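Local coordinates for fatty acid repression mutant protein 2 (Saccharomyces cerevisiae, PDB 4URP), which reduces nitro compounds such as 4-nitroquinoline N-oxide with NADH as the electron donor, using one FMN per subunit, and takes part in the oxidative stress response, at residues K64-T76 with L145-P157. Sequence-based numbering, arbitrary orientation.
Sequences KRIWDAVASAMPT and LQHYNDYVKSALP
With CG set opposite the carbonyl carbon in both W67 (chi1 -57°) and Y148 (chi1 -69°), the two aromatic side chains run out to meet at their rims, while the same torsion in M74, followed by bends at chi2 and chi3, brings its thioether down to Y148 and Y151. The W67–Y148 meeting is edge against edge: CZ3 of W67 lies 3.5 Å from CD2 of Y148, each near the plane of the other ring. Beside it, CH2 of W67 comes obliquely against CB of Q146 at 4.0 Å, and the OE1 of that glutamine is hydrogen-bonded to R82. One face of Y148 receives CG1 of V70, displaced toward the ring's rim. M74 makes a Met-aromatic contact with each tyrosine, both oblique; its SD stands 4.9 Å from the Y151 ring centroid, and its CE sits 3.7 Å from OH of Y148. CB of A73 lies over a face of Y151. Farther along, V70 CG2 packs on Y151 CB, the I66 and V152 side chains cross at about a right angle with CG2 of I66 3.8 Å from CG1 of V152, and CD1 of I66 rests 3.7 Å from CB of A155. No hydrogen bond joins the segments, so the contact rests on apolar and sulfur-aromatic packing. Replacing W67 with an alanine is likely to leave the Y148 edge and the Q146 methylenes without their apolar partner, opening a gap between helix 64-73 and the loop before helix 149-155. These two helices of the nitroreductase family region approach to 9.4 Å between axes, at 122°, and both pack on its antiparallel sheet: W67 touches V171 and S93, V152 packs on V166 and Q169, and the loop residue Q146 hydrogen-bonds through its backbone with Q169 of strand 164-172.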
ATOM      1  N   LYS A  64     -10.476 -11.828 -21.611  1.00 75.18           N
ATOM      2  CA  LYS A  64     -10.722 -13.261 -21.686  1.00 62.16           C
ATOM      3  C   LYS A  64      -9.514 -13.999 -22.251  1.00 69.81           C
ATOM      4  O   LYS A  64      -9.293 -15.169 -21.942  1.00 73.56           O
ATOM      5  CB  LYS A  64     -11.947 -13.543 -22.559  1.00 63.55           C
ATOM      6  CG  LYS A  64     -13.238 -12.914 -22.063  1.00 62.70           C
ATOM      7  CD  LYS A  64     -14.443 -13.559 -22.732  1.00 68.81           C
ATOM      8  CE  LYS A  64     -15.755 -13.058 -22.146  1.00 71.04           C
ATOM      9  NZ  LYS A  64     -16.136 -11.710 -22.662  1.00 69.26           N
ATOM     10  N   ARG A  65      -8.732 -13.303 -23.068  1.00 71.43           N
ATOM     11  CA  ARG A  65      -7.601 -13.908 -23.758  1.00 72.16           C
ATOM     12  C   ARG A  65      -6.502 -14.358 -22.805  1.00 63.64           C
ATOM     13  O   ARG A  65      -5.811 -15.342 -23.067  1.00 57.31           O
ATOM     14  CB  ARG A  65      -7.025 -12.923 -24.774  1.00 77.14           C
ATOM     15  CG  ARG A  65      -6.883 -13.483 -26.174  1.00 80.64           C
ATOM     16  CD  ARG A  65      -6.532 -12.379 -27.155  1.00 73.52           C
ATOM     17  NE  ARG A  65      -6.623 -12.834 -28.537  1.00 84.01           N
ATOM     18  CZ  ARG A  65      -7.748 -12.838 -29.245  1.00 82.10           C
ATOM     19  NH1 ARG A  65      -8.879 -12.409 -28.700  1.00 84.00           N
ATOM     20  NH2 ARG A  65      -7.743 -13.270 -30.499  1.00 64.15           N
ATOM     21  N   ILE A  66      -6.340 -13.635 -21.702  1.00 64.43           N
ATOM     22  CA  ILE A  66      -5.251 -13.916 -20.773  1.00 65.86           C
ATOM     23  C   ILE A  66      -5.607 -14.991 -19.755  1.00 62.93           C
ATOM     24  O   ILE A  66      -4.836 -15.924 -19.533  1.00 64.92           O
ATOM     25  CB  ILE A  66      -4.790 -12.644 -20.036  1.00 59.94           C
ATOM     26  CG1 ILE A  66      -4.228 -11.633 -21.036  1.00 63.60           C
ATOM     27  CG2 ILE A  66      -3.730 -12.980 -19.004  1.00 63.94           C
ATOM     28  CD1 ILE A  66      -3.094 -12.182 -21.870  1.00 53.86           C
ATOM     29  N   TRP A  67      -6.773 -14.860 -19.133  1.00 61.39           N
ATOM     30  CA  TRP A  67      -7.195 -15.830 -18.130  1.00 61.82           C
ATOM     31  C   TRP A  67      -7.452 -17.195 -18.756  1.00 65.22           C
ATOM     32  O   TRP A  67      -7.373 -18.224 -18.082  1.00 54.85           O
ATOM     33  CB  TRP A  67      -8.434 -15.334 -17.393  1.00 59.65           C
ATOM     34  CG  TRP A  67      -8.248 -14.011 -16.738  1.00 56.42           C
ATOM     35  CD1 TRP A  67      -8.681 -12.808 -17.200  1.00 59.70           C
ATOM     36  CD2 TRP A  67      -7.579 -13.749 -15.500  1.00 64.80           C
ATOM     37  NE1 TRP A  67      -8.328 -11.810 -16.330  1.00 51.37           N
ATOM     38  CE2 TRP A  67      -7.651 -12.362 -15.276  1.00 63.41           C
ATOM     39  CE3 TRP A  67      -6.930 -14.553 -14.560  1.00 60.24           C
ATOM     40  CZ2 TRP A  67      -7.099 -11.760 -14.154  1.00 59.55           C
ATOM     41  CZ3 TRP A  67      -6.382 -13.952 -13.446  1.00 55.74           C
ATOM     42  CH2 TRP A  67      -6.469 -12.570 -13.252  1.00 53.37           C
ATOM     43  N   ASP A  68      -7.758 -17.198 -20.049  1.00 63.67           N
ATOM     44  CA  ASP A  68      -7.905 -18.442 -20.790  1.00 67.08           C
ATOM     45  C   ASP A  68      -6.541 -19.071 -21.009  1.00 71.70           C
ATOM     46  O   ASP A  68      -6.421 -20.287 -21.144  1.00 82.20           O
ATOM     47  CB  ASP A  68      -8.576 -18.191 -22.138  1.00 64.45           C
ATOM     48  CG  ASP A  68      -8.572 -19.416 -23.024  1.00 79.56           C
ATOM     49  OD1 ASP A  68      -9.480 -20.260 -22.874  1.00 81.43           O
ATOM     50  OD2 ASP A  68      -7.657 -19.539 -23.864  1.00 79.67           O
ATOM     51  N   ALA A  69      -5.514 -18.229 -21.051  1.00 64.90           N
ATOM     52  CA  ALA A  69      -4.149 -18.699 -21.234  1.00 73.02           C
ATOM     53  C   ALA A  69      -3.599 -19.238 -19.923  1.00 73.67           C
ATOM     54  O   ALA A  69      -2.839 -20.202 -19.903  1.00 69.51           O
ATOM     55  CB  ALA A  69      -3.270 -17.577 -21.756  1.00 69.06           C
ATOM     56  N   VAL A  70      -3.984 -18.601 -18.825  1.00 67.50           N
ATOM     57  CA  VAL A  70      -3.581 -19.072 -17.511  1.00 61.34           C
ATOM     58  C   VAL A  70      -4.277 -20.391 -17.217  1.00 78.85           C
ATOM     59  O   VAL A  70      -3.638 -21.361 -16.817  1.00 81.15           O
ATOM     60  CB  VAL A  70      -3.926 -18.049 -16.409  1.00 65.77           C
ATOM     61  CG1 VAL A  70      -3.664 -18.641 -15.034  1.00 64.09           C
ATOM     62  CG2 VAL A  70      -3.130 -16.773 -16.608  1.00 51.37           C
ATOM     63  N   ALA A  71      -5.584 -20.433 -17.464  1.00 68.64           N
ATOM     64  CA  ALA A  71      -6.387 -21.628 -17.205  1.00 60.59           C
ATOM     65  C   ALA A  71      -6.089 -22.777 -18.165  1.00 70.82           C
ATOM     66  O   ALA A  71      -6.883 -23.708 -18.297  1.00 86.74           O
ATOM     67  CB  ALA A  71      -7.867 -21.285 -17.239  1.00 62.56           C
ATOM     68  N   SER A  72      -4.951 -22.700 -18.842  1.00 70.82           N
ATOM     69  CA  SER A  72      -4.462 -23.797 -19.666  1.00 72.56           C
ATOM     70  C   SER A  72      -3.091 -24.206 -19.148  1.00 78.89           C
ATOM     71  O   SER A  72      -2.645 -25.337 -19.350  1.00 78.60           O
ATOM     72  CB  SER A  72      -4.384 -23.387 -21.139  1.00 69.09           C
ATOM     73  OG  SER A  72      -5.678 -23.162 -21.674  1.00 69.52           O
ATOM     74  N   ALA A  73      -2.428 -23.272 -18.473  1.00 80.33           N
ATOM     75  CA  ALA A  73      -1.197 -23.567 -17.754  1.00 84.24           C
ATOM     76  C   ALA A  73      -1.560 -24.192 -16.414  1.00 79.76           C
ATOM     77  O   ALA A  73      -0.723 -24.793 -15.744  1.00 81.48           O
ATOM     78  CB  ALA A  73      -0.381 -22.304 -17.552  1.00 74.60           C
ATOM     79  N   MET A  74      -2.841 -24.102 -16.068  1.00 78.41           N
ATOM     80  CA  MET A  74      -3.398 -24.797 -14.914  1.00 80.75           C
ATOM     81  C   MET A  74      -4.130 -26.031 -15.415  1.00 81.63           C
ATOM     82  O   MET A  74      -5.050 -25.913 -16.230  1.00 82.24           O
ATOM     83  CB  MET A  74      -4.375 -23.893 -14.179  1.00 77.68           C
ATOM     84  CG  MET A  74      -3.877 -22.467 -14.038  1.00 73.05           C
ATOM     85  SD  MET A  74      -2.981 -22.249 -12.493  1.00 61.56           S
ATOM     86  CE  MET A  74      -4.353 -22.220 -11.339  1.00 50.24           C
ATOM     87  N   PRO A  75      -3.741 -27.206 -14.946  1.00 85.72           N
ATOM     88  CA  PRO A  75      -4.277 -28.423 -15.535  1.00 87.73           C
ATOM     89  C   PRO A  75      -5.047 -29.317 -14.620  1.00 86.77           C
ATOM     90  O   PRO A  75      -5.117 -30.514 -14.895  1.00 89.88           O
ATOM     91  CB  PRO A  75      -2.990 -29.162 -15.909  1.00 78.05           C
ATOM     92  CG  PRO A  75      -2.092 -28.874 -14.738  1.00 96.66           C
ATOM     93  CD  PRO A  75      -2.504 -27.517 -14.197  1.00 86.84           C
ATOM     94  N   THR A  76      -5.613 -28.782 -13.553  1.00 80.05           N
ATOM     95  CA  THR A  76      -6.316 -29.659 -12.635  1.00 71.66           C
ATOM     96  C   THR A  76      -7.796 -29.339 -12.360  1.00 84.28           C
ATOM     97  O   THR A  76      -8.363 -29.857 -11.403  1.00 98.10           O
ATOM     98  CB  THR A  76      -5.526 -29.895 -11.327  1.00 70.37           C
ATOM     99  OG1 THR A  76      -6.391 -30.478 -10.342  1.00 82.12           O
ATOM    100  CG2 THR A  76      -4.928 -28.601 -10.790  1.00 68.50           C
ATOM    101  N   LEU A 145      -8.777  -9.640  -5.487  1.00 63.87           N
ATOM    102  CA  LEU A 145      -7.340  -9.738  -5.689  1.00 60.18           C
ATOM    103  C   LEU A 145      -7.008 -10.936  -6.557  1.00 59.61           C
ATOM    104  O   LEU A 145      -7.762 -11.900  -6.601  1.00 71.71           O
ATOM    105  CB  LEU A 145      -6.621  -9.880  -4.343  1.00 75.05           C
ATOM    106  CG  LEU A 145      -6.567 -11.274  -3.698  1.00 59.57           C
ATOM    107  CD1 LEU A 145      -5.566 -11.288  -2.546  1.00 61.50           C
ATOM    108  CD2 LEU A 145      -7.935 -11.737  -3.217  1.00 51.61           C
ATOM    109  N   GLN A 146      -5.874 -10.859  -7.242  1.00 53.40           N
ATOM    110  CA  GLN A 146      -5.297 -12.000  -7.944  1.00 54.90           C
ATOM    111  C   GLN A 146      -3.801 -11.784  -8.125  1.00 54.83           C
ATOM    112  O   GLN A 146      -3.353 -10.667  -8.389  1.00 55.86           O
ATOM    113  CB  GLN A 146      -5.964 -12.235  -9.303  1.00 52.55           C
ATOM    114  CG  GLN A 146      -7.156 -13.184  -9.264  1.00 57.73           C
ATOM    115  CD  GLN A 146      -6.952 -14.362  -8.324  1.00 62.18           C
ATOM    116  OE1 GLN A 146      -7.759 -14.591  -7.422  1.00 58.77           O
ATOM    117  NE2 GLN A 146      -5.879 -15.119  -8.536  1.00 61.14           N
ATOM    118  N   HIS A 147      -3.027 -12.853  -7.972  1.00 54.93           N
ATOM    119  CA  HIS A 147      -1.570 -12.749  -8.014  1.00 49.66           C
ATOM    120  C   HIS A 147      -0.925 -13.750  -8.960  1.00 52.61           C
ATOM    121  O   HIS A 147       0.126 -14.315  -8.660  1.00 58.34           O
ATOM    122  CB  HIS A 147      -0.982 -12.903  -6.613  1.00 59.99           C
ATOM    123  CG  HIS A 147      -1.319 -11.772  -5.690  1.00 49.60           C
ATOM    124  ND1 HIS A 147      -2.615 -11.507  -5.293  1.00 42.59           N
ATOM    125  CD2 HIS A 147      -0.542 -10.850  -5.088  1.00 56.60           C
ATOM    126  CE1 HIS A 147      -2.611 -10.455  -4.479  1.00 42.75           C
ATOM    127  NE2 HIS A 147      -1.365 -10.044  -4.343  1.00 52.50           N
ATOM    128  N   TYR A 148      -1.550 -13.959 -10.112  1.00 54.08           N
ATOM    129  CA  TYR A 148      -0.953 -14.779 -11.157  1.00 56.27           C
ATOM    130  C   TYR A 148       0.055 -13.948 -11.923  1.00 65.56           C
ATOM    131  O   TYR A 148      -0.079 -13.761 -13.128  1.00 61.37           O
ATOM    132  CB  TYR A 148      -2.029 -15.262 -12.120  1.00 58.01           C
ATOM    133  CG  TYR A 148      -2.971 -16.265 -11.518  1.00 52.07           C
ATOM    134  CD1 TYR A 148      -2.490 -17.356 -10.812  1.00 53.96           C
ATOM    135  CD2 TYR A 148      -4.342 -16.118 -11.648  1.00 55.03           C
ATOM    136  CE1 TYR A 148      -3.349 -18.276 -10.261  1.00 61.03           C
ATOM    137  CE2 TYR A 148      -5.210 -17.032 -11.098  1.00 59.33           C
ATOM    138  CZ  TYR A 148      -4.709 -18.110 -10.406  1.00 63.84           C
ATOM    139  OH  TYR A 148      -5.576 -19.025  -9.856  1.00 57.27           O
ATOM    140  N   ASN A 149       1.063 -13.452 -11.216  1.00 67.91           N
ATOM    141  CA  ASN A 149       2.028 -12.522 -11.786  1.00 53.18           C
ATOM    142  C   ASN A 149       2.774 -13.102 -12.972  1.00 52.71           C
ATOM    143  O   ASN A 149       2.671 -12.600 -14.086  1.00 53.82           O
ATOM    144  CB  ASN A 149       3.031 -12.080 -10.725  1.00 58.69           C
ATOM    145  CG  ASN A 149       2.363 -11.492  -9.507  1.00 55.00           C
ATOM    146  OD1 ASN A 149       1.330 -10.830  -9.611  1.00 50.99           O
ATOM    147  ND2 ASN A 149       2.946 -11.733  -8.343  1.00 61.36           N
ATOM    148  N   ASP A 150       3.534 -14.163 -12.718  1.00 50.90           N
ATOM    149  CA  ASP A 150       4.344 -14.798 -13.750  1.00 60.42           C
ATOM    150  C   ASP A 150       3.500 -15.305 -14.914  1.00 57.79           C
ATOM    151  O   ASP A 150       3.923 -15.246 -16.067  1.00 61.86           O
ATOM    152  CB  ASP A 150       5.160 -15.947 -13.155  1.00 74.77           C
ATOM    153  CG  ASP A 150       4.533 -16.518 -11.898  1.00 81.10           C
ATOM    154  OD1 ASP A 150       3.581 -17.317 -12.017  1.00 68.39           O
ATOM    155  OD2 ASP A 150       4.991 -16.167 -10.790  1.00 86.44           O
ATOM    156  N   TYR A 151       2.307 -15.807 -14.609  1.00 50.58           N
ATOM    157  CA  TYR A 151       1.439 -16.353 -15.641  1.00 53.85           C
ATOM    158  C   TYR A 151       0.934 -15.288 -16.611  1.00 54.71           C
ATOM    159  O   TYR A 151       0.947 -15.495 -17.824  1.00 56.40           O
ATOM    160  CB  TYR A 151       0.272 -17.113 -15.006  1.00 58.27           C
ATOM    161  CG  TYR A 151       0.625 -18.527 -14.598  1.00 59.69           C
ATOM    162  CD1 TYR A 151       1.643 -19.222 -15.241  1.00 53.25           C
ATOM    163  CD2 TYR A 151      -0.061 -19.170 -13.575  1.00 60.09           C
ATOM    164  CE1 TYR A 151       1.967 -20.515 -14.876  1.00 58.70           C
ATOM    165  CE2 TYR A 151       0.258 -20.465 -13.204  1.00 59.49           C
ATOM    166  CZ  TYR A 151       1.272 -21.131 -13.858  1.00 59.85           C
ATOM    167  OH  TYR A 151       1.593 -22.417 -13.494  1.00 62.06           O
ATOM    168  N   VAL A 152       0.501 -14.148 -16.082  1.00 53.86           N
ATOM    169  CA  VAL A 152       0.021 -13.073 -16.939  1.00 61.33           C
ATOM    170  C   VAL A 152       1.183 -12.284 -17.527  1.00 64.33           C
ATOM    171  O   VAL A 152       1.029 -11.606 -18.538  1.00 69.35           O
ATOM    172  CB  VAL A 152      -0.933 -12.116 -16.200  1.00 59.19           C
ATOM    173  CG1 VAL A 152      -2.080 -12.894 -15.566  1.00 64.81           C
ATOM    174  CG2 VAL A 152      -0.184 -11.311 -15.161  1.00 69.04           C
ATOM    175  N   LYS A 153       2.347 -12.381 -16.897  1.00 54.93           N
ATOM    176  CA  LYS A 153       3.530 -11.690 -17.390  1.00 62.90           C
ATOM    177  C   LYS A 153       3.960 -12.258 -18.734  1.00 66.19           C
ATOM    178  O   LYS A 153       4.235 -11.515 -19.673  1.00 69.94           O
ATOM    179  CB  LYS A 153       4.678 -11.806 -16.387  1.00 59.05           C
ATOM    180  CG  LYS A 153       5.993 -11.210 -16.862  1.00 66.57           C
ATOM    181  CD  LYS A 153       5.818  -9.769 -17.295  1.00 52.17           C
ATOM    182  CE  LYS A 153       7.161  -9.091 -17.466  1.00 65.39           C
ATOM    183  NZ  LYS A 153       8.074  -9.896 -18.328  1.00 82.64           N
ATOM    184  N   SER A 154       4.030 -13.580 -18.819  1.00 57.31           N
ATOM    185  CA  SER A 154       4.377 -14.233 -20.073  1.00 57.83           C
ATOM    186  C   SER A 154       3.232 -14.094 -21.067  1.00 61.66           C
ATOM    187  O   SER A 154       3.446 -13.972 -22.273  1.00 59.23           O
ATOM    188  CB  SER A 154       4.688 -15.713 -19.841  1.00 45.80           C
ATOM    189  OG  SER A 154       5.101 -16.340 -21.045  1.00 53.08           O
ATOM    190  N   ALA A 155       2.010 -14.116 -20.544  1.00 64.38           N
ATOM    191  CA  ALA A 155       0.820 -14.041 -21.375  1.00 56.80           C
ATOM    192  C   ALA A 155       0.639 -12.643 -21.945  1.00 64.41           C
ATOM    193  O   ALA A 155       0.008 -12.466 -22.986  1.00 63.22           O
ATOM    194  CB  ALA A 155      -0.407 -14.447 -20.575  1.00 58.84           C
ATOM    195  N   LEU A 156       1.191 -11.659 -21.243  1.00 70.37           N
ATOM    196  CA  LEU A 156       1.114 -10.260 -21.640  1.00 56.92           C
ATOM    197  C   LEU A 156       1.627 -10.063 -23.063  1.00 55.81           C
ATOM    198  O   LEU A 156       2.529 -10.772 -23.500  1.00 63.68           O
ATOM    199  CB  LEU A 156       1.913  -9.401 -20.656  1.00 54.31           C
ATOM    200  CG  LEU A 156       1.142  -8.359 -19.838  1.00 59.27           C
ATOM    201  CD1 LEU A 156      -0.232  -8.865 -19.431  1.00 59.28           C
ATOM    202  CD2 LEU A 156       1.955  -7.955 -18.624  1.00 48.93           C
ATOM    203  N   PRO A 157       1.039  -9.105 -23.795  1.00 48.26           N
ATOM    204  CA  PRO A 157       1.391  -8.836 -25.194  1.00 55.83           C
ATOM    205  C   PRO A 157       2.791  -8.251 -25.354  1.00 60.28           C
ATOM    206  O   PRO A 157       3.530  -8.138 -24.379  1.00 59.78           O
ATOM    207  CB  PRO A 157       0.329  -7.822 -25.635  1.00 63.71           C
ATOM    208  CG  PRO A 157      -0.138  -7.199 -24.388  1.00 67.40           C
ATOM    209  CD  PRO A 157      -0.077  -8.259 -23.341  1.00 48.69           C
TER